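Long-range contacts in S-adenosylmethionine-dependent methyltransferase (Clostridium acetobutylicum, PDB 1Y8C), which probably transfers a methyl group from S-adenosylmethionine to an acceptor molecule that is not known: residues Cys46-Leu51 and Gln69-Glu74; Lys101-Thr106 and His131-Gly136. All blocks are in the same frame, centred on the assembly; numbering follows the deposited sequence.

Contact 1: Cys46-Leu51 and Gln69-Glu74; sequences CGTGNL and QEMLSE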
loop_
_atom_site.group_PDB
_atom_site.type_symbol
_atom_site.label_atom_id
_atom_site.label_comp_id
_atom_site.label_asym_id
_atom_site.label_seq_id
_atom_site.Cartn_x
_atom_site.Cartn_y
_atom_site.Cartn_z
ATOM N N CYS A 46 -2.197 -6.609 0.496
ATOM C CA CYS A 46 -1.043 -7.162 1.175
ATOM C C CYS A 46 0.106 -7.559 0.243
ATOM O O CYS A 46 1.212 -7.815 0.710
ATOM C CB CYS A 46 -1.471 -8.379 1.989
ATOM S SG CYS A 46 -2.037 -9.736 0.972
ATOM N N GLY A 47 -0.150 -7.619 -1.059
ATOM C CA GLY A 47 0.899 -8.005 -1.985
ATOM C C GLY A 47 1.491 -9.349 -1.618
ATOM O O GLY A 47 0.751 -10.307 -1.399
ATOM N N THR A 48 2.816 -9.439 -1.543
ATOM C CA THR A 48 3.455 -10.701 -1.157
ATOM C C THR A 48 3.682 -10.776 0.352
ATOM O O THR A 48 4.500 -11.559 0.812
ATOM C CB THR A 48 4.814 -10.895 -1.844
ATOM O OG1 THR A 48 5.679 -9.809 -1.489
ATOM C CG2 THR A 48 4.634 -10.961 -3.348
ATOM N N GLY A 49 2.974 -9.940 1.103
ATOM C CA GLY A 49 3.070 -9.964 2.548
ATOM C C GLY A 49 4.306 -9.407 3.217
ATOM O O GLY A 49 4.637 -9.821 4.329
ATOM N N ASN A 50 4.980 -8.460 2.575
ATOM C CA ASN A 50 6.187 -7.882 3.157
ATOM C C ASN A 50 5.911 -6.997 4.354
ATOM O O ASN A 50 6.786 -6.749 5.172
ATOM C CB ASN A 50 6.964 -7.104 2.095
ATOM C CG ASN A 50 7.697 -8.021 1.151
ATOM O OD1 ASN A 50 8.190 -9.068 1.566
ATOM N ND2 ASN A 50 7.790 -7.637 -0.117
ATOM N N LEU A 51 4.680 -6.538 4.467
ATOM C CA LEU A 51 4.315 -5.677 5.570
ATOM C C LEU A 51 3.481 -6.498 6.553
ATOM O O LEU A 51 3.525 -6.286 7.762
ATOM C CB LEU A 51 3.519 -4.505 5.013
ATOM C CG LEU A 51 3.569 -3.144 5.686
ATOM C CD1 LEU A 51 3.377 -2.080 4.625
ATOM C CD2 LEU A 51 2.512 -3.039 6.752
ATOM N N GLN A 69 -3.973 -13.012 -7.470
ATOM C CA GLN A 69 -3.909 -14.395 -7.006
ATOM C C GLN A 69 -2.444 -14.813 -6.902
ATOM O O GLN A 69 -2.040 -15.506 -5.966
ATOM C CB GLN A 69 -4.601 -15.342 -7.994
ATOM C CG GLN A 69 -6.078 -15.126 -8.181
ATOM C CD GLN A 69 -6.927 -15.937 -7.227
ATOM O OE1 GLN A 69 -8.152 -15.845 -7.258
ATOM N NE2 GLN A 69 -6.289 -16.739 -6.383
ATOM N N GLU A 70 -1.652 -14.391 -7.879
ATOM C CA GLU A 70 -0.244 -14.749 -7.920
ATOM C C GLU A 70 0.472 -14.322 -6.645
ATOM O O GLU A 70 1.215 -15.096 -6.041
ATOM C CB GLU A 70 0.412 -14.102 -9.139
ATOM C CG GLU A 70 1.366 -15.015 -9.883
ATOM C CD GLU A 70 1.819 -14.422 -11.207
ATOM O OE1 GLU A 70 2.462 -13.347 -11.181
ATOM O OE2 GLU A 70 1.530 -15.025 -12.270
HETATM N N MSE A 71 0.229 -13.089 -6.232
HETATM C CA MSE A 71 0.854 -12.564 -5.037
HETATM C C MSE A 71 0.346 -13.219 -3.760
HETATM O O MSE A 71 1.125 -13.482 -2.846
HETATM C CB MSE A 71 0.625 -11.069 -4.960
HETATM C CG MSE A 71 0.931 -10.369 -6.247
HETATM SE SE MSE A 71 2.000 -8.833 -5.918
HETATM C CE MSE A 71 3.687 -9.652 -6.429
ATOM N N LEU A 72 -0.957 -13.471 -3.683
ATOM C CA LEU A 72 -1.518 -14.087 -2.492
ATOM C C LEU A 72 -0.816 -15.388 -2.206
ATOM O O LEU A 72 -0.459 -15.684 -1.065
ATOM C CB LEU A 72 -3.009 -14.347 -2.666
ATOM C CG LEU A 72 -3.926 -13.223 -2.201
ATOM C CD1 LEU A 72 -5.357 -13.721 -2.280
ATOM C CD2 LEU A 72 -3.589 -12.808 -0.767
ATOM N N SER A 73 -0.618 -16.162 -3.264
ATOM C CA SER A 73 0.054 -17.448 -3.160
ATOM C C SER A 73 1.460 -17.258 -2.563
ATOM O O SER A 73 1.865 -18.004 -1.667
ATOM C CB SER A 73 0.132 -18.094 -4.543
ATOM O OG SER A 73 0.746 -19.360 -4.468
ATOM N N GLU A 74 2.193 -16.256 -3.048
ATOM C CA GLU A 74 3.522 -15.989 -2.519
ATOM C C GLU A 74 3.439 -15.708 -1.033
ATOM O O GLU A 74 4.109 -16.352 -0.229
ATOM C CB GLU A 74 4.166 -14.791 -3.215
ATOM C CG GLU A 74 4.773 -15.115 -4.562
ATOM C CD GLU A 74 5.897 -16.134 -4.458
ATOM O OE1 GLU A 74 5.609 -17.325 -4.202
ATOM O OE2 GLU A 74 7.071 -15.738 -4.616
#
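Cys46 O accepts the backbone N-H of Gly49 at 2.8 Å and closes a type II' turn that rests on Met71, Leu72 and Glu74. Gly47 and Thr48 are its middle residues. The positive phi of Gly47, 56°, suits the first of these two places. The turn belongs to the glycine-rich loop after strand 40-44. In class I methyltransferases this loop usually binds S-adenosylmethionine, and the sequence here is consistent with that role.

Met71, present as selenomethionine, supplies about half of the opposing surface. Its CB lies 3.6 Å from Gly47 O. Its CG is anti to the carbonyl carbon, and the chain then bends at both later torsions. The bends carry SE alongside Gly47, 4.2 Å from that residue's CA. They bring the methyl CE to Thr48 CG2, 3.5 Å away. Thr48 CG2 also lies 3.9 Å from Glu74 CB, with the two side chains side by side and pointing the same way. The Thr48 torsion that places OG1 between the backbone N and the carbonyl carbon (chi1 59°) sets CG2 beside the backbone N. On the other flank, Leu72 CD2 reaches Cys46 SG at 3.9 Å.

Other polar bonds reach outside the two segments. Asp66 OD2 accepts the N-H of Gly47, and Lys78 of helix 69-81 donates to Thr48 O. The Glu74 carboxylate leads away from the turn, where OE2 accepts the backbone N-H of Asn4 and OE1 has a weak bond to Asn77. Thr48 OG1 has a weak bond to Asn4 OD1.

No hydrogen bond joins the turn to residues 69-74. Met71, Leu72 and Glu74 meet it by van der Waals contact, while the polar hold from this helix comes from Lys78. The turn's own bond and Asp66 help fix its shape.

Contact 2: Lys101-Thr106 and His131-Gly136; sequences KFDLIT and HLKEGG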
loop_
_atom_site.group_PDB
_atom_site.type_symbol
_atom_site.label_atom_id
_atom_site.label_comp_id
_atom_site.label_asym_id
_atom_site.label_seq_id
_atom_site.Cartn_x
_atom_site.Cartn_y
_atom_site.Cartn_z
ATOM N N LYS A 101 -14.792 -7.500 11.600
ATOM C CA LYS A 101 -14.419 -6.146 12.006
ATOM C C LYS A 101 -13.001 -6.197 12.544
ATOM O O LYS A 101 -12.573 -7.221 13.072
ATOM C CB LYS A 101 -15.335 -5.620 13.109
ATOM C CG LYS A 101 -16.784 -5.442 12.734
ATOM C CD LYS A 101 -16.997 -4.201 11.906
ATOM C CE LYS A 101 -18.478 -3.802 11.895
ATOM N NZ LYS A 101 -18.944 -3.229 13.206
ATOM N N PHE A 102 -12.284 -5.085 12.436
ATOM C CA PHE A 102 -10.919 -5.067 12.899
ATOM C C PHE A 102 -10.522 -3.884 13.762
ATOM O O PHE A 102 -11.211 -2.859 13.825
ATOM C CB PHE A 102 -9.973 -5.140 11.709
ATOM C CG PHE A 102 -10.258 -6.271 10.771
ATOM C CD1 PHE A 102 -11.223 -6.144 9.777
ATOM C CD2 PHE A 102 -9.554 -7.467 10.879
ATOM C CE1 PHE A 102 -11.471 -7.192 8.896
ATOM C CE2 PHE A 102 -9.797 -8.520 10.006
ATOM C CZ PHE A 102 -10.764 -8.385 9.009
ATOM N N ASP A 103 -9.378 -4.047 14.419
ATOM C CA ASP A 103 -8.826 -3.024 15.294
ATOM C C ASP A 103 -7.893 -2.157 14.482
ATOM O O ASP A 103 -7.818 -0.946 14.680
ATOM C CB ASP A 103 -8.050 -3.682 16.428
ATOM C CG ASP A 103 -8.943 -4.498 17.330
ATOM O OD1 ASP A 103 -9.777 -3.875 18.020
ATOM O OD2 ASP A 103 -8.824 -5.746 17.342
ATOM N N LEU A 104 -7.181 -2.802 13.567
ATOM C CA LEU A 104 -6.242 -2.122 12.706
ATOM C C LEU A 104 -6.403 -2.558 11.255
ATOM O O LEU A 104 -6.424 -3.756 10.957
ATOM C CB LEU A 104 -4.805 -2.411 13.152
ATOM C CG LEU A 104 -3.729 -1.997 12.128
ATOM C CD1 LEU A 104 -3.805 -0.502 11.936
ATOM C CD2 LEU A 104 -2.332 -2.410 12.596
ATOM N N ILE A 105 -6.520 -1.586 10.362
ATOM C CA ILE A 105 -6.625 -1.876 8.939
ATOM C C ILE A 105 -5.501 -1.102 8.262
ATOM O O ILE A 105 -5.316 0.094 8.526
ATOM C CB ILE A 105 -7.994 -1.415 8.348
ATOM C CG1 ILE A 105 -9.136 -2.224 8.976
ATOM C CG2 ILE A 105 -8.003 -1.592 6.843
ATOM C CD1 ILE A 105 -10.526 -1.775 8.557
ATOM N N THR A 106 -4.724 -1.788 7.428
ATOM C CA THR A 106 -3.638 -1.121 6.709
ATOM C C THR A 106 -3.741 -1.280 5.207
ATOM O O THR A 106 -4.217 -2.286 4.687
ATOM C CB THR A 106 -2.216 -1.639 7.075
ATOM O OG1 THR A 106 -2.116 -3.038 6.778
ATOM C CG2 THR A 106 -1.897 -1.377 8.518
ATOM N N HIS A 131 -15.719 -1.967 8.136
ATOM C CA HIS A 131 -14.986 -3.102 8.698
ATOM C C HIS A 131 -14.144 -2.731 9.912
ATOM O O HIS A 131 -13.375 -3.555 10.422
ATOM C CB HIS A 131 -14.079 -3.739 7.648
ATOM C CG HIS A 131 -14.822 -4.439 6.555
ATOM N ND1 HIS A 131 -15.643 -3.774 5.666
ATOM C CD2 HIS A 131 -14.868 -5.744 6.200
ATOM C CE1 HIS A 131 -16.157 -4.639 4.813
ATOM N NE2 HIS A 131 -15.702 -5.844 5.114
ATOM N N LEU A 132 -14.290 -1.492 10.370
ATOM C CA LEU A 132 -13.538 -1.000 11.522
ATOM C C LEU A 132 -14.278 -1.145 12.844
ATOM O O LEU A 132 -15.444 -0.766 12.955
ATOM C CB LEU A 132 -13.200 0.476 11.331
ATOM C CG LEU A 132 -11.936 0.837 10.566
ATOM C CD1 LEU A 132 -11.856 2.355 10.470
ATOM C CD2 LEU A 132 -10.709 0.263 11.286
ATOM N N LYS A 133 -13.606 -1.686 13.851
ATOM C CA LYS A 133 -14.252 -1.798 15.144
ATOM C C LYS A 133 -14.362 -0.390 15.667
ATOM O O LYS A 133 -13.624 0.491 15.233
ATOM C CB LYS A 133 -13.426 -2.638 16.122
ATOM C CG LYS A 133 -13.419 -4.101 15.790
ATOM C CD LYS A 133 -12.425 -4.856 16.628
ATOM C CE LYS A 133 -12.564 -6.348 16.388
ATOM N NZ LYS A 133 -11.705 -7.127 17.310
ATOM N N GLU A 134 -15.302 -0.164 16.572
ATOM C CA GLU A 134 -15.448 1.154 17.157
ATOM C C GLU A 134 -14.145 1.316 17.928
ATOM O O GLU A 134 -13.743 0.417 18.680
ATOM C CB GLU A 134 -16.628 1.179 18.113
ATOM C CG GLU A 134 -17.055 2.561 18.519
ATOM C CD GLU A 134 -17.815 3.286 17.424
ATOM O OE1 GLU A 134 -18.804 2.718 16.908
ATOM O OE2 GLU A 134 -17.439 4.429 17.082
ATOM N N GLY A 135 -13.470 2.440 17.719
ATOM C CA GLY A 135 -12.209 2.671 18.393
ATOM C C GLY A 135 -11.042 2.099 17.613
ATOM O O GLY A 135 -9.900 2.151 18.063
ATOM N N GLY A 136 -11.324 1.547 16.438
ATOM C CA GLY A 136 -10.262 0.977 15.626
ATOM C C GLY A 136 -9.552 2.032 14.783
ATOM O O GLY A 136 -10.076 3.131 14.581
#
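The Phe102 ring has the carbonyl oxygen of His131 at its edge, near the ring plane, with CD1 and O 3.4 Å apart. The Trp63 ring also meets it, with the planes at about 75°. The two segments lie at the start and the end of a right-handed beta-alpha-beta crossover in the Rossmann-like sheet. It runs from strand 104-107 through helix 118-129 to strand 136-143.

Phe102 pairs with Leu132 in a parallel bridge. Phe102 N donates to His131 O at 2.8 Å, and Lys133 N donates to Phe102 O at 2.7 Å with an N-H...O angle of 164°. The chain then makes a type II turn from Lys133 to Gly136 and enters the long strand.

The Lys133 chain is extended beyond CG. It passes Lys101 O, 3.4 Å from CE, and forms a salt bridge from NZ to Asp103 OD2 at 3.2 Å. NZ comes from above the carboxylate plane. Asp40 is a second partner for both groups: its carboxylate makes a further salt bridge with Lys133 NZ, and its backbone N donates to Asp103 OD2.

Beyond the corner at Asp103, the Ile105 methyl CD1 packs across Leu132, 3.4 Å from its CD2.

Overall arrangement
Both contacts belong to the same Rossmann-like domain and are linked through strand 40-44. Contact 1 is built on the loop that leaves the end of this strand. Contact 2 lies by its beginning, where Asp40 joins the salt-bridge group. Their centres are 21 Å apart. Their nearest atoms come to about 5 Å, without touching. Contact 1 closes along the chain before contact 2 opens. Contact 1 includes the glycine-rich loop, which is probably part of the cofactor site. The pairing in contact 2 is at the start of strands 104-107 and 136-143; segment 101-106 then runs on to Thr106, which comes near Leu51 of contact 1.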